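Local coordinates for protein bifunctional dTDP-4-dehydrorhamnose 3,5-epimerase/dTDP-4-dehydrorhamnose reductase (Arabidopsis thaliana, PDB 4QQR) that epimerises dTDP-4-keto-6-deoxy-glucose at C3' and C5' and reduces the product with NADPH to give dTDP-beta-L-rhamnose, at residues A[92-97]-A[108-113]; A[138-143]-A[147-152]; A[179-184]-A[288-293]; A[235-240]-A[244-249]. One frame throughout, in Å; residues are numbered along the deposited sequence.

Contact 1: A[92-97]-A[108-113]; sequences AGTLTL and LINYAT
This is a buried helix-on-sheet contact of the Rossmann fold, in which Thr94 and Leu97 of helix 80-103 lie against Leu108 and Asn110 of strand 107-113. Strands 63-66 and 107-113 are parallel neighbours in the sheet, and the helix joins them as a beta-alpha-beta crossover. The register shows helix and strand running in opposite senses: Thr94 CA is 8.5 Å from Asn110 CA, and one helical turn later Leu97 is matched with Leu108. Thr94 divides its branches. With chi1 at -42°, OG1 lies beside its own backbone N and bonds to the carbonyls of Asn90 and Thr89, while CG2 is turned to the sheet and stops 3.7 Å from Asn110 OD1, the two side chains crossing at about a right angle. The buried amide of Asn110 has weak hydrogen bonds on the sheet, OD1 with Asn66 and ND2 with Thr163. Its neighbour Tyr111, which probably binds NADPH as in related enzymes, takes no part in the helix contact; its OH bonds to Ser207 OG. Elsewhere on the helix, Ala92 and Leu95 pack on Ala92 and Ile87 of the second subunit. The apolar end of the contact is a single methyl pair, Leu97 CD2 against Leu108 CD1 at 3.8 Å.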
loop_
_atom_site.group_PDB
_atom_site.type_symbol
_atom_site.label_atom_id
_atom_site.label_comp_id
_atom_site.label_asym_id
_atom_site.label_seq_id
_atom_site.Cartn_x
_atom_site.Cartn_y
_atom_site.Cartn_z
ATOM N N ALA A 92 4.316 4.686 -3.984
ATOM C CA ALA A 92 3.883 6.094 -4.067
ATOM C C ALA A 92 3.970 6.643 -5.474
ATOM O O ALA A 92 3.107 7.403 -5.897
ATOM C CB ALA A 92 4.642 7.012 -3.065
ATOM N N GLY A 93 5.010 6.256 -6.196
ATOM C CA GLY A 93 5.173 6.719 -7.557
ATOM C C GLY A 93 4.173 6.129 -8.540
ATOM O O GLY A 93 3.629 6.855 -9.370
ATOM N N THR A 94 3.941 4.820 -8.461
ATOM C CA THR A 94 2.937 4.164 -9.295
ATOM C C THR A 94 1.521 4.683 -8.990
ATOM O O THR A 94 0.705 4.902 -9.903
ATOM C CB THR A 94 2.937 2.647 -9.072
ATOM O OG1 THR A 94 4.282 2.175 -8.996
ATOM C CG2 THR A 94 2.239 1.938 -10.196
ATOM N N LEU A 95 1.219 4.850 -7.705
ATOM C CA LEU A 95 -0.081 5.376 -7.327
ATOM C C LEU A 95 -0.235 6.829 -7.813
ATOM O O LEU A 95 -1.295 7.197 -8.326
ATOM C CB LEU A 95 -0.319 5.259 -5.816
ATOM C CG LEU A 95 -0.981 3.997 -5.234
ATOM C CD1 LEU A 95 -1.832 3.282 -6.255
ATOM C CD2 LEU A 95 0.018 3.050 -4.660
ATOM N N THR A 96 0.821 7.642 -7.668
ATOM C CA THR A 96 0.825 9.023 -8.172
ATOM C C THR A 96 0.609 9.078 -9.677
ATOM O O THR A 96 -0.184 9.894 -10.171
ATOM C CB THR A 96 2.119 9.779 -7.815
ATOM O OG1 THR A 96 2.127 10.070 -6.413
ATOM C CG2 THR A 96 2.199 11.091 -8.568
ATOM N N LEU A 97 1.299 8.198 -10.404
ATOM C CA LEU A 97 1.142 8.103 -11.866
ATOM C C LEU A 97 -0.279 7.694 -12.262
ATOM O O LEU A 97 -0.865 8.288 -13.154
ATOM C CB LEU A 97 2.180 7.156 -12.487
ATOM C CG LEU A 97 2.086 6.949 -14.004
ATOM C CD1 LEU A 97 2.446 8.191 -14.784
ATOM C CD2 LEU A 97 2.958 5.824 -14.436
ATOM N N LEU A 108 -3.464 3.796 -18.589
ATOM C CA LEU A 108 -2.142 3.499 -18.099
ATOM C C LEU A 108 -1.957 1.986 -18.128
ATOM O O LEU A 108 -2.677 1.240 -17.469
ATOM C CB LEU A 108 -2.019 4.025 -16.671
ATOM C CG LEU A 108 -0.887 3.445 -15.841
ATOM C CD1 LEU A 108 0.426 3.806 -16.508
ATOM C CD2 LEU A 108 -0.972 3.992 -14.447
ATOM N N ILE A 109 -0.995 1.539 -18.918
ATOM C CA ILE A 109 -0.622 0.135 -18.953
ATOM C C ILE A 109 0.434 -0.099 -17.893
ATOM O O ILE A 109 1.576 0.338 -18.035
ATOM C CB ILE A 109 -0.053 -0.244 -20.308
ATOM C CG1 ILE A 109 -1.085 0.050 -21.407
ATOM C CG2 ILE A 109 0.366 -1.700 -20.303
ATOM C CD1 ILE A 109 -2.376 -0.783 -21.317
ATOM N N ASN A 110 0.043 -0.776 -16.822
ATOM C CA ASN A 110 0.946 -1.053 -15.709
ATOM C C ASN A 110 1.478 -2.507 -15.726
ATOM O O ASN A 110 0.752 -3.456 -15.434
ATOM C CB ASN A 110 0.235 -0.694 -14.396
ATOM C CG ASN A 110 1.068 -0.986 -13.168
ATOM O OD1 ASN A 110 2.148 -0.432 -12.991
ATOM N ND2 ASN A 110 0.537 -1.822 -12.280
ATOM N N TYR A 111 2.740 -2.660 -16.111
ATOM C CA TYR A 111 3.442 -3.930 -16.059
ATOM C C TYR A 111 3.745 -4.288 -14.613
ATOM O O TYR A 111 4.325 -3.503 -13.873
ATOM C CB TYR A 111 4.728 -3.837 -16.884
ATOM C CG TYR A 111 4.435 -3.600 -18.347
ATOM C CD1 TYR A 111 4.062 -4.653 -19.187
ATOM C CD2 TYR A 111 4.458 -2.322 -18.879
ATOM C CE1 TYR A 111 3.765 -4.436 -20.508
ATOM C CE2 TYR A 111 4.158 -2.097 -20.204
ATOM C CZ TYR A 111 3.815 -3.154 -21.013
ATOM O OH TYR A 111 3.527 -2.919 -22.335
ATOM N N ALA A 112 3.334 -5.477 -14.197
ATOM C CA ALA A 112 3.437 -5.859 -12.793
ATOM C C ALA A 112 3.696 -7.353 -12.716
ATOM O O ALA A 112 4.123 -7.948 -13.701
ATOM C CB ALA A 112 2.166 -5.470 -12.019
ATOM N N THR A 113 3.408 -7.959 -11.567
ATOM C CA THR A 113 3.882 -9.312 -11.290
ATOM C C THR A 113 2.794 -10.331 -10.974
ATOM O O THR A 113 1.783 -10.013 -10.344
ATOM C CB THR A 113 4.885 -9.312 -10.123
ATOM O OG1 THR A 113 5.420 -10.631 -9.966
ATOM C CG2 THR A 113 4.209 -8.855 -8.819
#

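Contact 2: A[138-143]-A[147-152]; sequences NFTGSF and TKAMVE
Phe143 bends its ring back over Thr147, one helical turn further on. CB sets out with CG anti to the backbone N (chi1 167°), which carries the ring alongside the helix. From there the approach to the hydroxyl tightens along one rim: CG is 4.0 Å from Thr147 OG1, CD1 3.6 Å, and CE1 3.3 Å. The hydroxyl therefore sits over one face of the ring, displaced toward that rim, and CZ at the tip is still 3.5 Å from Thr147 OG1. The ring also meets that of Trp78 and packs on Asn157 of the second subunit. Phe143 opens helix 143-155 just after the N-cap residue Ser142. Lys148 is the lysine of the short-chain dehydrogenase/reductase Tyr-X-X-X-Lys sequence; the contact joins the loop before the helix to its first turns. The Phe143 carbonyl holds two donors: Thr147 N at 2.9 Å, the ordinary helix bond, and Thr147 OG1 at 2.8 Å, from well above the carbonyl plane. An alanine at Phe143 would keep this carbonyl but would probably uncover the threonine hydroxyl and leave Trp78 and the neighbouring subunit without their aromatic partner. Nearer the loop's start, Thr140 CG2 meets Ala149 CB at 3.9 Å, methyl to methyl.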
loop_
_atom_site.group_PDB
_atom_site.type_symbol
_atom_site.label_atom_id
_atom_site.label_comp_id
_atom_site.label_asym_id
_atom_site.label_seq_id
_atom_site.Cartn_x
_atom_site.Cartn_y
_atom_site.Cartn_z
ATOM N N ASN A 138 -2.112 -15.021 -2.591
ATOM C CA ASN A 138 -1.971 -15.912 -1.453
ATOM C C ASN A 138 -0.511 -16.143 -1.063
ATOM O O ASN A 138 -0.220 -16.956 -0.183
ATOM C CB ASN A 138 -2.659 -17.243 -1.754
ATOM C CG ASN A 138 -1.918 -18.050 -2.791
ATOM O OD1 ASN A 138 -1.362 -17.502 -3.743
ATOM N ND2 ASN A 138 -1.876 -19.361 -2.598
ATOM N N PHE A 139 0.402 -15.442 -1.732
ATOM C CA PHE A 139 1.832 -15.625 -1.492
ATOM C C PHE A 139 2.456 -14.301 -1.097
ATOM O O PHE A 139 3.049 -13.616 -1.918
ATOM C CB PHE A 139 2.521 -16.154 -2.753
ATOM C CG PHE A 139 3.978 -16.494 -2.558
ATOM C CD1 PHE A 139 4.352 -17.594 -1.786
ATOM C CD2 PHE A 139 4.972 -15.729 -3.165
ATOM C CE1 PHE A 139 5.694 -17.917 -1.613
ATOM C CE2 PHE A 139 6.319 -16.049 -3.000
ATOM C CZ PHE A 139 6.682 -17.146 -2.222
ATOM N N THR A 140 2.311 -13.923 0.163
ATOM C CA THR A 140 2.705 -12.585 0.566
ATOM C C THR A 140 3.426 -12.596 1.897
ATOM O O THR A 140 3.221 -11.712 2.729
ATOM C CB THR A 140 1.493 -11.624 0.620
ATOM O OG1 THR A 140 0.474 -12.167 1.472
ATOM C CG2 THR A 140 0.923 -11.407 -0.782
ATOM N N GLY A 141 4.267 -13.605 2.089
ATOM C CA GLY A 141 5.170 -13.627 3.219
ATOM C C GLY A 141 6.198 -12.534 3.030
ATOM O O GLY A 141 6.287 -11.610 3.847
ATOM N N SER A 142 6.953 -12.611 1.935
ATOM C CA SER A 142 8.074 -11.695 1.713
ATOM C C SER A 142 7.632 -10.249 1.415
ATOM O O SER A 142 6.531 -10.008 0.908
ATOM C CB SER A 142 9.006 -12.224 0.610
ATOM O OG SER A 142 8.617 -11.774 -0.686
ATOM N N PHE A 143 8.503 -9.299 1.737
ATOM C CA PHE A 143 8.220 -7.873 1.538
ATOM C C PHE A 143 7.819 -7.510 0.106
ATOM O O PHE A 143 6.785 -6.874 -0.121
ATOM C CB PHE A 143 9.421 -7.022 1.946
ATOM C CG PHE A 143 9.333 -5.596 1.482
ATOM C CD1 PHE A 143 8.594 -4.660 2.209
ATOM C CD2 PHE A 143 9.982 -5.184 0.307
ATOM C CE1 PHE A 143 8.506 -3.345 1.784
ATOM C CE2 PHE A 143 9.904 -3.870 -0.123
ATOM C CZ PHE A 143 9.165 -2.943 0.620
ATOM N N THR A 147 4.091 -6.186 -0.899
ATOM C CA THR A 147 4.042 -4.832 -1.437
ATOM C C THR A 147 3.380 -4.765 -2.816
ATOM O O THR A 147 2.498 -3.920 -3.055
ATOM C CB THR A 147 5.438 -4.196 -1.472
ATOM O OG1 THR A 147 5.980 -4.174 -0.144
ATOM C CG2 THR A 147 5.366 -2.783 -1.988
ATOM N N LYS A 148 3.791 -5.650 -3.720
ATOM C CA LYS A 148 3.206 -5.655 -5.057
ATOM C C LYS A 148 1.718 -6.011 -4.995
ATOM O O LYS A 148 0.910 -5.421 -5.709
ATOM C CB LYS A 148 3.973 -6.588 -5.982
ATOM C CG LYS A 148 5.405 -6.148 -6.220
ATOM C CD LYS A 148 5.508 -4.731 -6.808
ATOM C CE LYS A 148 5.221 -4.720 -8.315
ATOM N NZ LYS A 148 5.652 -3.446 -8.973
ATOM N N ALA A 149 1.357 -6.949 -4.123
ATOM C CA ALA A 149 -0.058 -7.230 -3.884
ATOM C C ALA A 149 -0.845 -5.980 -3.442
ATOM O O ALA A 149 -1.900 -5.692 -4.012
ATOM C CB ALA A 149 -0.241 -8.362 -2.885
ATOM N N MET A 150 -0.335 -5.260 -2.434
ATOM C CA MET A 150 -0.916 -3.988 -1.972
ATOM C C MET A 150 -1.210 -3.004 -3.102
ATOM O O MET A 150 -2.352 -2.542 -3.253
ATOM C CB MET A 150 -0.008 -3.290 -0.951
ATOM C CG MET A 150 0.246 -4.080 0.327
ATOM S SD MET A 150 1.129 -3.129 1.580
ATOM C CE MET A 150 0.871 -4.145 3.038
ATOM N N VAL A 151 -0.179 -2.681 -3.888
ATOM C CA VAL A 151 -0.340 -1.777 -5.034
ATOM C C VAL A 151 -1.367 -2.320 -6.001
ATOM O O VAL A 151 -2.257 -1.579 -6.430
ATOM C CB VAL A 151 0.984 -1.504 -5.792
ATOM C CG1 VAL A 151 0.716 -0.708 -7.060
ATOM C CG2 VAL A 151 1.952 -0.758 -4.893
ATOM N N GLU A 152 -1.270 -3.607 -6.330
ATOM C CA GLU A 152 -2.234 -4.187 -7.254
ATOM C C GLU A 152 -3.659 -4.046 -6.738
ATOM O O GLU A 152 -4.556 -3.691 -7.494
ATOM C CB GLU A 152 -1.951 -5.653 -7.565
ATOM C CG GLU A 152 -2.971 -6.193 -8.556
ATOM C CD GLU A 152 -2.798 -7.668 -8.881
ATOM O OE1 GLU A 152 -2.150 -7.977 -9.919
ATOM O OE2 GLU A 152 -3.342 -8.515 -8.120
#

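Contact 3: A[179-184]-A[288-293]; sequences NFITKI and KFVFEP
Ile181 reaches across with its terminal CD1, which lies 3.6 Å from Val290 CG1 and 4.0 Å from Phe291 CZ. Its chain is extended at the end (chi2 179°), which carries CD1 out from the helix; that one methyl touches both partners, which lie next to each other on the facing helix. The isoleucine and the valine slide past each other in opposite directions, and the phenylalanine, approaching from the direction opposite to the isoleucine, brings CZ to CD1 obliquely. The contact joins helix 180-186, which follows strand 161-166 of the Rossmann sheet, to the C-terminal helix 282-291, more than a hundred residues later; that helix has a wider pi-type turn at 288-291. All three touching residues are buried and apolar. Ile181 is also placed by its backbone: Asn179, the N-cap residue, accepts Ile181 N through OD1 at 3.0 Å, a somewhat bent bond with an N-H...O angle of 137°. The amide of that asparagine is fixed at its other end too, since ND2 donates to the carbonyls of Ser171 and Asp173.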
loop_
_atom_site.group_PDB
_atom_site.type_symbol
_atom_site.label_atom_id
_atom_site.label_comp_id
_atom_site.label_asym_id
_atom_site.label_seq_id
_atom_site.Cartn_x
_atom_site.Cartn_y
_atom_site.Cartn_z
ATOM N N ASN A 179 16.852 -12.446 -18.612
ATOM C CA ASN A 179 16.108 -13.527 -19.241
ATOM C C ASN A 179 16.069 -14.774 -18.362
ATOM O O ASN A 179 17.102 -15.242 -17.899
ATOM C CB ASN A 179 16.719 -13.820 -20.622
ATOM C CG ASN A 179 15.835 -14.698 -21.498
ATOM O OD1 ASN A 179 15.185 -15.640 -21.024
ATOM N ND2 ASN A 179 15.819 -14.399 -22.794
ATOM N N PHE A 180 14.875 -15.306 -18.124
ATOM C CA PHE A 180 14.735 -16.410 -17.187
ATOM C C PHE A 180 15.472 -17.643 -17.674
ATOM O O PHE A 180 16.077 -18.359 -16.875
ATOM C CB PHE A 180 13.275 -16.755 -16.921
ATOM C CG PHE A 180 13.097 -17.914 -15.971
ATOM C CD1 PHE A 180 13.152 -17.720 -14.605
ATOM C CD2 PHE A 180 12.885 -19.197 -16.446
ATOM C CE1 PHE A 180 12.993 -18.781 -13.728
ATOM C CE2 PHE A 180 12.727 -20.259 -15.573
ATOM C CZ PHE A 180 12.780 -20.048 -14.210
ATOM N N ILE A 181 15.412 -17.880 -18.982
ATOM C CA ILE A 181 16.142 -18.977 -19.610
ATOM C C ILE A 181 17.639 -18.922 -19.299
ATOM O O ILE A 181 18.198 -19.888 -18.767
ATOM C CB ILE A 181 15.971 -18.978 -21.147
ATOM C CG1 ILE A 181 14.498 -19.144 -21.536
ATOM C CG2 ILE A 181 16.797 -20.088 -21.780
ATOM C CD1 ILE A 181 14.280 -19.136 -23.031
ATOM N N THR A 182 18.291 -17.804 -19.619
ATOM C CA THR A 182 19.735 -17.738 -19.410
ATOM C C THR A 182 20.161 -17.784 -17.935
ATOM O O THR A 182 21.261 -18.251 -17.637
ATOM C CB THR A 182 20.403 -16.555 -20.118
ATOM O OG1 THR A 182 20.946 -15.658 -19.142
ATOM C CG2 THR A 182 19.421 -15.857 -21.011
ATOM N N LYS A 183 19.305 -17.310 -17.030
ATOM C CA LYS A 183 19.524 -17.527 -15.607
ATOM C C LYS A 183 19.679 -19.018 -15.373
ATOM O O LYS A 183 20.747 -19.494 -14.997
ATOM C CB LYS A 183 18.331 -17.037 -14.778
ATOM C CG LYS A 183 18.217 -15.529 -14.600
ATOM C CD LYS A 183 17.050 -15.195 -13.689
ATOM C CE LYS A 183 16.970 -13.713 -13.413
ATOM N NZ LYS A 183 15.937 -13.426 -12.368
ATOM N N ILE A 184 18.590 -19.738 -15.618
ATOM C CA ILE A 184 18.503 -21.178 -15.415
ATOM C C ILE A 184 19.549 -21.972 -16.197
ATOM O O ILE A 184 20.091 -22.947 -15.693
ATOM C CB ILE A 184 17.098 -21.664 -15.768
ATOM C CG1 ILE A 184 16.101 -20.934 -14.882
ATOM C CG2 ILE A 184 16.961 -23.148 -15.577
ATOM C CD1 ILE A 184 16.477 -20.974 -13.430
ATOM N N LYS A 288 8.640 -21.113 -31.217
ATOM C CA LYS A 288 8.491 -20.208 -32.340
ATOM C C LYS A 288 9.213 -18.876 -32.148
ATOM O O LYS A 288 9.769 -18.323 -33.102
ATOM C CB LYS A 288 7.007 -19.969 -32.622
ATOM C CG LYS A 288 6.744 -18.759 -33.488
ATOM C CD LYS A 288 5.264 -18.493 -33.661
ATOM C CE LYS A 288 5.042 -17.429 -34.733
ATOM N NZ LYS A 288 5.756 -17.794 -36.008
ATOM N N PHE A 289 9.221 -18.364 -30.923
ATOM C CA PHE A 289 9.742 -17.019 -30.692
ATOM C C PHE A 289 11.142 -17.016 -30.138
ATOM O O PHE A 289 11.880 -16.039 -30.313
ATOM C CB PHE A 289 8.842 -16.230 -29.742
ATOM C CG PHE A 289 7.522 -15.854 -30.332
ATOM C CD1 PHE A 289 7.406 -14.713 -31.115
ATOM C CD2 PHE A 289 6.401 -16.637 -30.107
ATOM C CE1 PHE A 289 6.192 -14.363 -31.658
ATOM C CE2 PHE A 289 5.183 -16.292 -30.645
ATOM C CZ PHE A 289 5.069 -15.160 -31.419
ATOM N N VAL A 290 11.505 -18.094 -29.451
ATOM C CA VAL A 290 12.763 -18.092 -28.715
ATOM C C VAL A 290 13.798 -19.040 -29.307
ATOM O O VAL A 290 14.876 -18.604 -29.705
ATOM C CB VAL A 290 12.549 -18.356 -27.207
ATOM C CG1 VAL A 290 13.877 -18.358 -26.477
ATOM C CG2 VAL A 290 11.619 -17.295 -26.623
ATOM N N PHE A 291 13.457 -20.322 -29.394
ATOM C CA PHE A 291 14.426 -21.353 -29.770
ATOM C C PHE A 291 14.706 -21.524 -31.280
ATOM O O PHE A 291 15.867 -21.606 -31.683
ATOM C CB PHE A 291 14.044 -22.683 -29.126
ATOM C CG PHE A 291 14.152 -22.678 -27.622
ATOM C CD1 PHE A 291 15.389 -22.548 -27.006
ATOM C CD2 PHE A 291 13.023 -22.815 -26.824
ATOM C CE1 PHE A 291 15.493 -22.549 -25.621
ATOM C CE2 PHE A 291 13.130 -22.820 -25.437
ATOM C CZ PHE A 291 14.366 -22.681 -24.839
ATOM N N GLU A 292 13.663 -21.591 -32.108
ATOM C CA GLU A 292 13.857 -21.720 -33.560
ATOM C C GLU A 292 14.643 -20.579 -34.237
ATOM O O GLU A 292 15.478 -20.847 -35.102
ATOM C CB GLU A 292 12.538 -21.968 -34.299
ATOM C CG GLU A 292 12.118 -23.420 -34.322
ATOM C CD GLU A 292 10.792 -23.625 -35.036
ATOM O OE1 GLU A 292 10.210 -22.608 -35.477
ATOM O OE2 GLU A 292 10.327 -24.789 -35.150
ATOM N N PRO A 293 14.388 -19.308 -33.859
ATOM C CA PRO A 293 15.225 -18.275 -34.486
ATOM C C PRO A 293 16.553 -18.083 -33.743
ATOM O O PRO A 293 17.170 -17.022 -33.814
ATOM C CB PRO A 293 14.363 -17.012 -34.382
ATOM C CG PRO A 293 13.549 -17.226 -33.138
ATOM C CD PRO A 293 13.314 -18.724 -33.032
#

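Contact 4: A[235-240]-A[244-249]; sequences MYRDYI and FTWKNF
The chain turns back on itself at the end of helix 229-239, bringing the CA atoms of Arg237 and Phe244 to 5.4 Å, the nearest CA pair of the two segments. On this turn Tyr236 and Phe244 form a T-shaped pair, with centroids 5.1 Å apart and planes at 71°. The tyrosine supplies the edge: its CD2 stands over the phenylalanine face, off-centre, 3.9 Å from Phe244 CG, while CE2 lies beside it above the CD2 side of that ring. Ile240 CG1 lies over one face of the tyrosine ring. Beyond Phe244 the chain runs out to the short, weakly bonded strand 247-248, which pairs in parallel with strand 189-190 in a two-stranded sheet separate from the Rossmann sheet. This is a surface contact, away from the NADPH and zinc sites. Trp246, on the way to the strand, is tied by NE1 to Asn230 and offers CH2 to Arg237 NH1 at 4.1 Å, an oblique approach with guanidinium and indole planes 42° apart. The arginine chain is bent at chi3 (52°) and grips Asp238 side-on in a salt bridge, NE to OD1 at 2.6 Å and NH2 to OD2 at 3.3 Å. With an alanine at Arg237, Asp238 would probably lose its charge partner and the indole its guanidinium neighbour. The aliphatic part of the arginine runs along the turn, CG lying 4.2 Å from Phe244 O.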
loop_
_atom_site.group_PDB
_atom_site.type_symbol
_atom_site.label_atom_id
_atom_site.label_comp_id
_atom_site.label_asym_id
_atom_site.label_seq_id
_atom_site.Cartn_x
_atom_site.Cartn_y
_atom_site.Cartn_z
ATOM N N MET A 235 15.009 -28.062 -24.133
ATOM C CA MET A 235 14.912 -27.248 -25.340
ATOM C C MET A 235 16.159 -26.407 -25.579
ATOM O O MET A 235 16.553 -26.175 -26.719
ATOM C CB MET A 235 13.685 -26.343 -25.291
ATOM C CG MET A 235 12.385 -27.100 -25.199
ATOM S SD MET A 235 10.995 -25.968 -25.292
ATOM C CE MET A 235 9.640 -27.102 -25.033
ATOM N N TYR A 236 16.781 -25.942 -24.508
ATOM C CA TYR A 236 18.042 -25.229 -24.640
ATOM C C TYR A 236 19.063 -26.141 -25.304
ATOM O O TYR A 236 19.748 -25.751 -26.256
ATOM C CB TYR A 236 18.558 -24.799 -23.263
ATOM C CG TYR A 236 19.746 -23.875 -23.348
ATOM C CD1 TYR A 236 19.579 -22.539 -23.694
ATOM C CD2 TYR A 236 21.035 -24.338 -23.099
ATOM C CE1 TYR A 236 20.651 -21.687 -23.778
ATOM C CE2 TYR A 236 22.127 -23.487 -23.189
ATOM C CZ TYR A 236 21.924 -22.161 -23.524
ATOM O OH TYR A 236 22.995 -21.299 -23.625
ATOM N N ARG A 237 19.128 -27.368 -24.789
ATOM C CA ARG A 237 20.081 -28.380 -25.219
ATOM C C ARG A 237 19.924 -28.749 -26.680
ATOM O O ARG A 237 20.908 -28.795 -27.408
ATOM C CB ARG A 237 19.960 -29.630 -24.344
ATOM C CG ARG A 237 20.870 -30.772 -24.765
ATOM C CD ARG A 237 20.319 -32.107 -24.269
ATOM N NE ARG A 237 18.923 -32.282 -24.668
ATOM C CZ ARG A 237 18.037 -33.018 -24.001
ATOM N NH1 ARG A 237 18.399 -33.653 -22.893
ATOM N NH2 ARG A 237 16.784 -33.115 -24.440
ATOM N N ASP A 238 18.699 -29.012 -27.122
ATOM C CA ASP A 238 18.527 -29.526 -28.481
ATOM C C ASP A 238 18.554 -28.410 -29.496
ATOM O O ASP A 238 18.755 -28.645 -30.692
ATOM C CB ASP A 238 17.226 -30.325 -28.647
ATOM C CG ASP A 238 17.078 -31.435 -27.632
ATOM O OD1 ASP A 238 18.106 -31.969 -27.162
ATOM O OD2 ASP A 238 15.915 -31.751 -27.301
ATOM N N TYR A 239 18.339 -27.192 -29.030
ATOM C CA TYR A 239 18.313 -26.078 -29.961
ATOM C C TYR A 239 19.617 -25.297 -29.991
ATOM O O TYR A 239 20.110 -24.955 -31.067
ATOM C CB TYR A 239 17.122 -25.154 -29.704
ATOM C CG TYR A 239 15.802 -25.702 -30.209
ATOM C CD1 TYR A 239 15.027 -26.533 -29.413
ATOM C CD2 TYR A 239 15.333 -25.385 -31.480
ATOM C CE1 TYR A 239 13.819 -27.033 -29.868
ATOM C CE2 TYR A 239 14.121 -25.880 -31.941
ATOM C CZ TYR A 239 13.371 -26.705 -31.129
ATOM O OH TYR A 239 12.169 -27.208 -31.564
ATOM N N ILE A 240 20.194 -25.016 -28.830
ATOM C CA ILE A 240 21.349 -24.138 -28.841
ATOM C C ILE A 240 22.676 -24.843 -28.506
ATOM O O ILE A 240 23.680 -24.634 -29.185
ATOM C CB ILE A 240 21.103 -22.810 -28.026
ATOM C CG1 ILE A 240 21.863 -22.813 -26.702
ATOM C CG2 ILE A 240 19.603 -22.525 -27.847
ATOM C CD1 ILE A 240 23.221 -22.079 -26.745
ATOM N N PHE A 244 25.097 -29.448 -23.624
ATOM C CA PHE A 244 24.670 -28.840 -22.355
ATOM C C PHE A 244 24.236 -29.825 -21.261
ATOM O O PHE A 244 23.544 -30.818 -21.529
ATOM C CB PHE A 244 23.550 -27.820 -22.593
ATOM C CG PHE A 244 23.077 -27.132 -21.334
ATOM C CD1 PHE A 244 21.842 -27.445 -20.776
ATOM C CD2 PHE A 244 23.873 -26.171 -20.709
ATOM C CE1 PHE A 244 21.402 -26.811 -19.622
ATOM C CE2 PHE A 244 23.449 -25.533 -19.559
ATOM C CZ PHE A 244 22.208 -25.854 -19.008
ATOM N N THR A 245 24.604 -29.509 -20.022
ATOM C CA THR A 245 24.396 -30.408 -18.883
ATOM C C THR A 245 23.773 -29.682 -17.701
ATOM O O THR A 245 23.945 -28.478 -17.561
ATOM C CB THR A 245 25.745 -31.007 -18.403
ATOM O OG1 THR A 245 25.532 -31.816 -17.238
ATOM C CG2 THR A 245 26.747 -29.892 -18.062
ATOM N N TRP A 246 23.066 -30.419 -16.846
ATOM C CA TRP A 246 22.497 -29.851 -15.627
ATOM C C TRP A 246 22.067 -30.942 -14.645
ATOM O O TRP A 246 21.684 -32.036 -15.055
ATOM C CB TRP A 246 21.325 -28.895 -15.947
ATOM C CG TRP A 246 20.027 -29.563 -16.339
ATOM C CD1 TRP A 246 18.998 -29.901 -15.506
ATOM C CD2 TRP A 246 19.623 -29.964 -17.655
ATOM N NE1 TRP A 246 17.987 -30.493 -16.221
ATOM C CE2 TRP A 246 18.342 -30.539 -17.542
ATOM C CE3 TRP A 246 20.218 -29.895 -18.915
ATOM C CZ2 TRP A 246 17.649 -31.043 -18.640
ATOM C CZ3 TRP A 246 19.528 -30.395 -20.008
ATOM C CH2 TRP A 246 18.262 -30.964 -19.864
ATOM N N LYS A 247 22.142 -30.645 -13.346
ATOM C CA LYS A 247 21.625 -31.553 -12.317
ATOM C C LYS A 247 20.466 -30.911 -11.560
ATOM O O LYS A 247 20.215 -29.719 -11.707
ATOM C CB LYS A 247 22.732 -31.982 -11.345
ATOM C CG LYS A 247 23.821 -32.869 -11.976
ATOM C CD LYS A 247 25.075 -32.945 -11.112
ATOM C CE LYS A 247 25.658 -31.556 -10.866
ATOM N NZ LYS A 247 25.695 -30.725 -12.110
ATOM N N ASN A 248 19.757 -31.705 -10.764
ATOM C CA ASN A 248 18.621 -31.203 -10.005
ATOM C C ASN A 248 18.838 -31.251 -8.495
ATOM O O ASN A 248 19.868 -31.715 -8.023
ATOM C CB ASN A 248 17.353 -31.989 -10.356
ATOM C CG ASN A 248 16.918 -31.795 -11.800
ATOM O OD1 ASN A 248 16.477 -32.742 -12.459
ATOM N ND2 ASN A 248 17.042 -30.564 -12.300
ATOM N N PHE A 249 17.846 -30.778 -7.748
ATOM C CA PHE A 249 17.846 -30.864 -6.292
ATOM C C PHE A 249 17.051 -32.088 -5.835
ATOM O O PHE A 249 15.972 -32.358 -6.361
ATOM C CB PHE A 249 17.227 -29.600 -5.684
ATOM C CG PHE A 249 18.088 -28.378 -5.813
ATOM C CD1 PHE A 249 19.113 -28.137 -4.913
ATOM C CD2 PHE A 249 17.870 -27.464 -6.826
ATOM C CE1 PHE A 249 19.908 -27.007 -5.030
ATOM C CE2 PHE A 249 18.661 -26.335 -6.947
ATOM C CZ PHE A 249 19.678 -26.105 -6.049
#

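In the fold
The four contacts form two touching pairs. Contacts 1 and 2 have centres 15 Å apart and meet where Thr113 CG2 lies 3.6 Å from Lys148 CB; both reach the second subunit. Contact 4 is nested in the chain loop that contact 3 closes, with centres 12 Å apart, and Phe291 links them, its CE2 3.6 Å from Met235 CB. The pairs do not touch: contacts 1 and 3 are about 11 Å apart at their nearest atoms, on opposite sides of the chain's centre. Tyr111 of the probable NADPH site is in contact 1, and the side chain of Ile181 is about 8 Å from that of Trp23, of the same site. The side chain of Phe143 is about 10 Å from a zinc ion.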